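Local coordinates for protein CooT (Carboxydothermus hydrogenoformans, PDB 6FAN) that probably serves as a small nickel chaperone in the maturation of carbon monoxide dehydrogenase, at residues A6-G11 with I57-E62; L16-V21 with Q39-K44. All blocks are in the same frame, centred on the assembly; numbering follows the deposited sequence.

Contact 1: residues A6-G11 with I57-E62; sequences AFIVNG and ILLERE
Phe-7 is gripped through both of its backbone polar atoms by strand 57-61: its N donates to Ile-57 O at 2.8 Å and its O accepts from Leu-59 N at 2.9 Å. Two residues on, Val-9 N donates to Leu-59 O at 2.8 Å, so Leu-59 is in turn held through both its N and its O, and all three bonds are nearly straight. Leu-59 O also receives the CA-H of Ile-8. Above and below this backbone seam the side chains pair by face. Ala-6, Ile-8, Ile-57 and Leu-59 share one side of the sheet, where Ile-8 CD1 rests on Leu-59 CB at 3.9 Å and Ala-6 CB meets Ile-57 CB at 4.1 Å. The two strands are parallel neighbours in the mixed sheet of CooT, joining the first strand of the chain to the last, and their short axes diverge by 44°, a strong twist. On the other face Leu-58, its CG anti to the carbonyl carbon (chi1 -50°), turns CD2 onto Phe-7, 4.0 Å from CB and also against CD2 of the ring. Val-9 CG2 lies against Leu-58 CB. Toward the strand ends the aliphatic part of Arg-61 takes over, its CG touching Ile-8 CG2 at 4.0 Å as the two side chains cross at about a right angle. Further out, Arg-56 makes a cation-pi contact with the Phe-7 ring, and Ile-57 packs on Leu-52 of the second subunit.

Contact 2: residues L16-V21 with Q39-K44; sequences LFLERV and QRKVIK
Lys-41 NZ donates to the backbone carbonyl Phe-17 O at 2.7 Å, approaching almost end-on to the carbonyl (C=O...N angle 166°). The same ammonium stands over the Phe-17 ring, 4.5 Å from its centroid, in a cation-pi contact, so one residue offers it both a carbonyl and an aromatic face. A glycerol, probably from the crystallisation liquor, is a further, weak partner of NZ. The lysine chain, extended beyond CG, slides past the ring in the opposite direction and lays CD over that face, 3.6 Å from Phe-17 CZ. Ile-43 covers the opposite face: its CD1 sits 4.1 Å from the ring centroid in a CH-pi contact, and its CB meets Phe-17 CZ at 3.7 Å. The ring is therefore sandwiched between alternate residues of strand 40-43; its CG, anti to the backbone N (chi1 -180°), carries it in between Lys-41 and Ile-43. Phe-17 and Leu-18 form a classic beta bulge opposite Ala-6, and both side chains set out toward strand 40-43, with strand 30-35 between the two in sheet order. Leu-18 CD1 touches Lys-41 CE and, at 4.1 Å, Gln-39 NE2. A methionine in place of Lys-41 would probably leave Phe-17 O without its ammonium donor and the ring face without its cation. Leu-33 of strand 30-35 touches both Phe-17 and Leu-18.

In the fold
The two contacts lie with centres 11 Å apart in one small, all-strand, six-stranded mixed sheet. Contact 1 joins strands near the two ends of the chain, 4-10 and 56-61, while both segments of contact 2 come from the sequence between them, on strands 13-27 and 40-43. Strands 4-10 and 13-27 are antiparallel neighbours, and Ala-6 bridges the contacts through probable hydrogen bonds to Phe-17 N and Leu-18 O. Ile-43 also packs on Ile-8, Leu-59 and Arg-61, bringing strand 40-43, an outermost strand of the sheet, back over contact 1. The curled sheet thus encloses a shared hydrophobic interior, and the paired first and last strands form part of its wall.

Contact 1: residues A6-G11 with I57-E62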
ATOM      1  N   ALA E   6      -7.743   6.212   2.651  1.00 29.23           N
ATOM      2  CA  ALA E   6      -6.457   6.925   2.531  1.00 28.61           C
ATOM      3  C   ALA E   6      -6.503   8.283   3.246  1.00 28.98           C
ATOM      4  O   ALA E   6      -7.461   9.038   3.076  1.00 31.97           O
ATOM      5  CB  ALA E   6      -6.133   7.106   1.062  1.00 28.26           C
ATOM      6  N   PHE E   7      -5.464   8.590   3.988  1.00 33.13           N
ATOM      7  CA  PHE E   7      -5.340   9.854   4.730  1.00 34.34           C
ATOM      8  C   PHE E   7      -4.068  10.583   4.323  1.00 38.51           C
ATOM      9  O   PHE E   7      -3.055   9.926   4.033  1.00 40.56           O
ATOM     10  CB  PHE E   7      -5.274   9.593   6.234  1.00 33.25           C
ATOM     11  CG  PHE E   7      -6.509   8.963   6.798  1.00 36.54           C
ATOM     12  CD1 PHE E   7      -7.541   9.773   7.359  1.00 40.44           C
ATOM     13  CD2 PHE E   7      -6.712   7.548   6.766  1.00 35.41           C
ATOM     14  CE1 PHE E   7      -8.708   9.184   7.895  1.00 31.68           C
ATOM     15  CE2 PHE E   7      -7.898   6.997   7.301  1.00 34.62           C
ATOM     16  CZ  PHE E   7      -8.871   7.816   7.867  1.00 32.95           C
ATOM     17  N   ILE E   8      -4.122  11.912   4.311  1.00 35.38           N
ATOM     18  CA  ILE E   8      -2.899  12.729   4.151  1.00 35.81           C
ATOM     19  C   ILE E   8      -2.429  13.104   5.546  1.00 43.78           C
ATOM     20  O   ILE E   8      -3.217  13.629   6.348  1.00 49.04           O
ATOM     21  CB  ILE E   8      -3.115  14.014   3.316  1.00 37.25           C
ATOM     22  CG1 ILE E   8      -3.746  13.745   1.972  1.00 37.33           C
ATOM     23  CG2 ILE E   8      -1.822  14.786   3.227  1.00 36.94           C
ATOM     24  CD1 ILE E   8      -3.041  12.722   1.076  1.00 44.30           C
ATOM     25  N   VAL E   9      -1.167  12.823   5.841  1.00 45.14           N
ATOM     26  CA  VAL E   9      -0.615  13.088   7.160  1.00 57.61           C
ATOM     27  C   VAL E   9       0.384  14.268   7.087  1.00 59.10           C
ATOM     28  O   VAL E   9       1.420  14.183   6.393  1.00 69.45           O
ATOM     29  CB  VAL E   9       0.000  11.814   7.830  1.00 51.42           C
ATOM     30  CG1 VAL E   9       0.898  12.179   9.021  1.00 55.81           C
ATOM     31  CG2 VAL E   9      -1.052  10.781   8.209  1.00 50.90           C
ATOM     32  N   ASN E  10       0.021  15.361   7.735  1.00 55.88           N
ATOM     33  CA  ASN E  10       0.965  16.480   7.901  0.50 58.19           C
ATOM     34  C   ASN E  10       1.296  16.622   9.401  1.00 56.66           C
ATOM     35  O   ASN E  10       0.483  17.197  10.154  1.00 67.46           O
ATOM     36  CB  ASN E  10       0.354  17.795   7.347  0.50 54.20           C
ATOM     37  CG  ASN E  10      -0.340  17.666   5.981  0.50 52.47           C
ATOM     38  OD1 ASN E  10       0.322  17.773   4.956  0.50 56.39           O
ATOM     39  ND2 ASN E  10      -1.682  17.535   5.960  0.50 48.64           N
ATOM     40  N   GLY E  11       2.436  16.111   9.814  1.00 58.54           N
ATOM     41  CA  GLY E  11       2.825  16.089  11.219  1.00 55.57           C
ATOM     42  C   GLY E  11       1.895  15.230  12.046  1.00 57.82           C
ATOM     43  O   GLY E  11       1.878  14.037  11.849  1.00 58.80           O
ATOM     44  N   ILE E  57      -4.486   3.812   4.919  1.00 31.71           N
ATOM     45  CA  ILE E  57      -3.374   4.052   4.008  1.00 27.78           C
ATOM     46  C   ILE E  57      -2.915   5.483   4.363  1.00 28.57           C
ATOM     47  O   ILE E  57      -3.675   6.415   4.185  1.00 29.86           O
ATOM     48  CB  ILE E  57      -3.806   4.004   2.523  1.00 26.85           C
ATOM     49  CG1 ILE E  57      -4.339   2.602   2.147  1.00 27.43           C
ATOM     50  CG2 ILE E  57      -2.614   4.396   1.633  1.00 24.81           C
ATOM     51  CD1 ILE E  57      -5.234   2.601   0.860  1.00 29.34           C
ATOM     52  N   LEU E  58      -1.684   5.648   4.846  1.00 30.79           N
ATOM     53  CA  LEU E  58      -1.194   6.963   5.231  1.00 32.24           C
ATOM     54  C   LEU E  58      -0.205   7.467   4.221  1.00 31.11           C
ATOM     55  O   LEU E  58       0.788   6.809   3.943  1.00 29.94           O
ATOM     56  CB  LEU E  58      -0.554   6.953   6.627  1.00 28.65           C
ATOM     57  CG  LEU E  58      -1.385   6.305   7.747  1.00 35.94           C
ATOM     58  CD1 LEU E  58      -0.640   6.671   9.057  1.00 38.35           C
ATOM     59  CD2 LEU E  58      -2.817   6.838   7.805  1.00 33.79           C
ATOM     60  N   LEU E  59      -0.532   8.635   3.685  1.00 27.84           N
ATOM     61  CA  LEU E  59       0.205   9.277   2.607  1.00 35.00           C
ATOM     62  C   LEU E  59       0.836  10.575   3.117  1.00 39.48           C
ATOM     63  O   LEU E  59       0.285  11.224   4.013  1.00 42.09           O
ATOM     64  CB  LEU E  59      -0.761   9.591   1.445  1.00 31.57           C
ATOM     65  CG  LEU E  59      -1.560   8.435   0.843  1.00 33.07           C
ATOM     66  CD1 LEU E  59      -2.515   8.880  -0.247  1.00 29.69           C
ATOM     67  CD2 LEU E  59      -0.642   7.317   0.391  1.00 28.46           C
ATOM     68  N   GLU E  60       2.009  10.924   2.574  1.00 41.45           N
ATOM     69  CA  GLU E  60       2.637  12.227   2.857  1.00 45.44           C
ATOM     70  C   GLU E  60       2.899  12.934   1.542  1.00 43.47           C
ATOM     71  O   GLU E  60       3.483  12.337   0.636  1.00 40.68           O
ATOM     72  CB  GLU E  60       3.956  12.002   3.607  1.00 46.25           C
ATOM     73  CG  GLU E  60       4.443  13.118   4.536  1.00 64.88           C
ATOM     74  CD  GLU E  60       5.171  12.566   5.784  1.00 74.39           C
ATOM     75  OE1 GLU E  60       4.514  11.716   6.402  1.00 67.45           O
ATOM     76  OE2 GLU E  60       6.325  12.985   6.133  1.00 70.66           O
ATOM     77  N   ARG E  61       2.432  14.186   1.403  1.00 46.14           N
ATOM     78  CA  ARG E  61       2.668  14.982   0.187  1.00 47.72           C
ATOM     79  C   ARG E  61       4.143  15.170  -0.157  1.00 46.22           C
ATOM     80  O   ARG E  61       4.971  15.185   0.749  1.00 53.85           O
ATOM     81  CB  ARG E  61       1.966  16.332   0.231  1.00 49.21           C
ATOM     82  CG  ARG E  61       0.442  16.251   0.285  1.00 51.08           C
ATOM     83  CD  ARG E  61      -0.098  17.668   0.148  1.00 56.43           C
ATOM     84  NE  ARG E  61      -1.547  17.710   0.219  1.00 52.92           N
ATOM     85  CZ  ARG E  61      -2.347  17.562  -0.827  1.00 58.32           C
ATOM     86  NH1 ARG E  61      -1.836  17.322  -2.031  1.00 61.93           N
ATOM     87  NH2 ARG E  61      -3.669  17.597  -0.667  1.00 54.10           N
ATOM     88  N   GLU E  62       4.437  15.265  -1.454  1.00 53.21           N
ATOM     89  CA  GLU E  62       5.795  15.676  -1.904  1.00 66.64           C
ATOM     90  C   GLU E  62       5.711  16.978  -2.656  1.00 66.38           C
ATOM     91  O   GLU E  62       5.312  18.001  -2.088  1.00 61.66           O
ATOM     92  CB  GLU E  62       6.454  14.630  -2.751  1.00 72.91           C
ATOM     93  CG  GLU E  62       6.874  13.384  -2.001  1.00 70.32           C
ATOM     94  CD  GLU E  62       7.063  12.215  -2.954  1.00 83.38           C
ATOM     95  OE1 GLU E  62       6.608  12.294  -4.134  1.00 87.36           O
ATOM     96  OE2 GLU E  62       7.678  11.197  -2.541  1.00 79.10           O
TER

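Contact 2: residues L16-V21 with Q39-K44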
ATOM      1  N   LEU E  16      -8.788  12.873   5.787  1.00 41.69           N
ATOM      2  CA  LEU E  16      -9.337  11.891   4.895  1.00 41.62           C
ATOM      3  C   LEU E  16      -9.186  12.339   3.441  1.00 46.46           C
ATOM      4  O   LEU E  16      -9.556  13.447   3.100  1.00 44.07           O
ATOM      5  CB  LEU E  16     -10.793  11.616   5.229  1.00 40.48           C
ATOM      6  CG  LEU E  16     -11.487  10.594   4.348  1.00 46.68           C
ATOM      7  CD1 LEU E  16     -10.920   9.194   4.646  1.00 37.64           C
ATOM      8  CD2 LEU E  16     -13.015  10.723   4.582  1.00 41.15           C
ATOM      9  N   PHE E  17      -8.605  11.480   2.611  1.00 39.48           N
ATOM     10  CA  PHE E  17      -8.424  11.798   1.197  1.00 36.39           C
ATOM     11  C   PHE E  17      -9.386  11.028   0.315  1.00 37.39           C
ATOM     12  O   PHE E  17      -9.951  11.594  -0.632  1.00 40.58           O
ATOM     13  CB  PHE E  17      -6.973  11.589   0.755  1.00 38.32           C
ATOM     14  CG  PHE E  17      -6.727  11.904  -0.697  1.00 43.00           C
ATOM     15  CD1 PHE E  17      -6.749  13.229  -1.160  1.00 44.57           C
ATOM     16  CD2 PHE E  17      -6.455  10.895  -1.596  1.00 41.77           C
ATOM     17  CE1 PHE E  17      -6.531  13.524  -2.504  1.00 44.59           C
ATOM     18  CE2 PHE E  17      -6.188  11.164  -2.951  1.00 42.20           C
ATOM     19  CZ  PHE E  17      -6.226  12.483  -3.398  1.00 51.03           C
ATOM     20  N   LEU E  18      -9.605   9.751   0.633  1.00 36.39           N
ATOM     21  CA  LEU E  18     -10.496   8.893  -0.151  1.00 32.10           C
ATOM     22  C   LEU E  18     -10.884   7.649   0.673  1.00 33.53           C
ATOM     23  O   LEU E  18     -10.024   6.987   1.252  1.00 34.80           O
ATOM     24  CB  LEU E  18      -9.841   8.495  -1.499  1.00 34.67           C
ATOM     25  CG  LEU E  18     -10.775   7.831  -2.525  1.00 36.77           C
ATOM     26  CD1 LEU E  18     -11.930   8.773  -2.917  1.00 39.65           C
ATOM     27  CD2 LEU E  18     -10.105   7.263  -3.771  1.00 36.59           C
ATOM     28  N   GLU E  19     -12.164   7.354   0.715  1.00 32.01           N
ATOM     29  CA  GLU E  19     -12.649   6.236   1.474  1.00 36.00           C
ATOM     30  C   GLU E  19     -12.825   5.049   0.579  1.00 39.10           C
ATOM     31  O   GLU E  19     -13.025   5.160  -0.598  1.00 36.99           O
ATOM     32  CB  GLU E  19     -13.979   6.552   2.203  1.00 36.47           C
ATOM     33  CG  GLU E  19     -13.940   7.636   3.286  1.00 38.77           C
ATOM     34  CD  GLU E  19     -15.036   7.567   4.370  1.00 46.82           C
ATOM     35  OE1 GLU E  19     -16.151   8.000   4.146  1.00 53.65           O
ATOM     36  OE2 GLU E  19     -14.790   7.122   5.483  1.00 40.58           O
ATOM     37  N   ARG E  20     -12.636   3.901   1.159  1.00 38.25           N
ATOM     38  CA  ARG E  20     -12.900   2.597   0.478  1.00 34.71           C
ATOM     39  C   ARG E  20     -12.056   2.427  -0.780  1.00 34.34           C
ATOM     40  O   ARG E  20     -12.568   1.952  -1.803  1.00 33.99           O
ATOM     41  CB  ARG E  20     -14.375   2.321   0.245  1.00 38.91           C
ATOM     42  CG  ARG E  20     -15.176   2.680   1.512  1.00 46.36           C
ATOM     43  CD  ARG E  20     -16.594   2.453   1.307  1.00 55.52           C
ATOM     44  NE  ARG E  20     -16.908   1.050   1.496  1.00 61.53           N
ATOM     45  CZ  ARG E  20     -18.147   0.565   1.558  1.00 67.15           C
ATOM     46  NH1 ARG E  20     -19.221   1.379   1.530  1.00 53.89           N
ATOM     47  NH2 ARG E  20     -18.353  -0.744   1.693  1.00 71.04           N
ATOM     48  N   VAL E  21     -10.768   2.739  -0.670  1.00 31.32           N
ATOM     49  CA  VAL E  21      -9.807   2.566  -1.741  1.00 30.21           C
ATOM     50  C   VAL E  21      -9.658   1.079  -2.053  1.00 33.97           C
ATOM     51  O   VAL E  21      -9.478   0.227  -1.138  1.00 35.93           O
ATOM     52  CB  VAL E  21      -8.395   3.099  -1.323  1.00 29.12           C
ATOM     53  CG1 VAL E  21      -7.355   2.914  -2.462  1.00 32.77           C
ATOM     54  CG2 VAL E  21      -8.542   4.598  -0.966  1.00 31.54           C
ATOM     55  N   GLN E  39     -14.691   5.808  -8.329  1.00 44.51           N
ATOM     56  CA  GLN E  39     -14.152   7.148  -8.231  1.00 46.45           C
ATOM     57  C   GLN E  39     -12.633   7.133  -8.155  1.00 42.28           C
ATOM     58  O   GLN E  39     -12.039   6.332  -7.405  1.00 43.16           O
ATOM     59  CB  GLN E  39     -14.780   7.883  -7.032  1.00 54.71           C
ATOM     60  CG  GLN E  39     -14.389   9.359  -6.963  1.00 59.35           C
ATOM     61  CD  GLN E  39     -14.754  10.092  -5.660  1.00 69.94           C
ATOM     62  OE1 GLN E  39     -15.646   9.662  -4.886  1.00 73.66           O
ATOM     63  NE2 GLN E  39     -14.036  11.215  -5.395  1.00 58.11           N
ATOM     64  N   ARG E  40     -11.986   7.999  -8.932  1.00 39.42           N
ATOM     65  CA  ARG E  40     -10.515   8.050  -8.996  1.00 37.09           C
ATOM     66  C   ARG E  40      -9.978   9.393  -8.554  1.00 41.92           C
ATOM     67  O   ARG E  40     -10.586  10.414  -8.821  1.00 42.46           O
ATOM     68  CB  ARG E  40     -10.027   7.736 -10.405  1.00 37.95           C
ATOM     69  CG  ARG E  40     -10.410   6.354 -10.858  1.00 37.25           C
ATOM     70  CD  ARG E  40     -10.327   6.215 -12.362  1.00 37.71           C
ATOM     71  NE  ARG E  40     -10.640   4.833 -12.712  1.00 37.13           N
ATOM     72  CZ  ARG E  40     -10.576   4.325 -13.938  1.00 36.52           C
ATOM     73  NH1 ARG E  40     -10.229   5.083 -14.984  1.00 44.22           N
ATOM     74  NH2 ARG E  40     -10.832   3.052 -14.121  1.00 36.86           N
ATOM     75  N   LYS E  41      -8.836   9.381  -7.870  1.00 36.42           N
ATOM     76  CA  LYS E  41      -8.117  10.602  -7.489  1.00 35.05           C
ATOM     77  C   LYS E  41      -6.628  10.358  -7.576  1.00 38.70           C
ATOM     78  O   LYS E  41      -6.163   9.248  -7.289  1.00 36.17           O
ATOM     79  CB  LYS E  41      -8.420  10.993  -6.039  1.00 38.81           C
ATOM     80  CG  LYS E  41      -9.824  11.534  -5.758  1.00 37.82           C
ATOM     81  CD  LYS E  41      -9.716  12.232  -4.379  1.00 42.63           C
ATOM     82  CE  LYS E  41     -11.078  12.670  -3.849  1.00 43.14           C
ATOM     83  NZ  LYS E  41     -10.815  13.334  -2.551  1.00 51.66           N
ATOM     84  N   VAL E  42      -5.875  11.374  -7.996  1.00 32.31           N
ATOM     85  CA  VAL E  42      -4.432  11.303  -8.138  1.00 31.71           C
ATOM     86  C   VAL E  42      -3.804  12.262  -7.129  1.00 36.80           C
ATOM     87  O   VAL E  42      -4.285  13.389  -6.956  1.00 35.74           O
ATOM     88  CB  VAL E  42      -3.961  11.702  -9.557  1.00 31.96           C
ATOM     89  CG1 VAL E  42      -2.459  11.505  -9.687  1.00 31.14           C
ATOM     90  CG2 VAL E  42      -4.670  10.883 -10.630  1.00 31.47           C
ATOM     91  N   ILE E  43      -2.718  11.845  -6.473  1.00 35.73           N
ATOM     92  CA  ILE E  43      -2.021  12.728  -5.549  1.00 38.13           C
ATOM     93  C   ILE E  43      -0.530  12.507  -5.595  1.00 41.34           C
ATOM     94  O   ILE E  43      -0.078  11.359  -5.557  1.00 34.57           O
ATOM     95  CB  ILE E  43      -2.581  12.599  -4.071  1.00 37.25           C
ATOM     96  CG1 ILE E  43      -1.907  13.632  -3.151  1.00 39.32           C
ATOM     97  CG2 ILE E  43      -2.426  11.163  -3.523  1.00 34.02           C
ATOM     98  CD1 ILE E  43      -2.668  13.773  -1.831  1.00 37.23           C
ATOM     99  N   LYS E  44       0.239  13.597  -5.704  1.00 39.97           N
ATOM    100  CA  LYS E  44       1.703  13.531  -5.630  1.00 36.54           C
ATOM    101  C   LYS E  44       2.076  13.346  -4.178  1.00 39.77           C
ATOM    102  O   LYS E  44       2.072  14.289  -3.402  1.00 38.23           O
ATOM    103  CB  LYS E  44       2.399  14.748  -6.272  1.00 40.68           C
ATOM    104  CG  LYS E  44       2.280  14.815  -7.764  1.00 44.35           C
ATOM    105  CD  LYS E  44       3.070  15.959  -8.366  1.00 55.90           C
ATOM    106  CE  LYS E  44       2.484  16.309  -9.733  1.00 56.68           C
ATOM    107  NZ  LYS E  44       3.534  16.573 -10.732  1.00 55.43           N
TER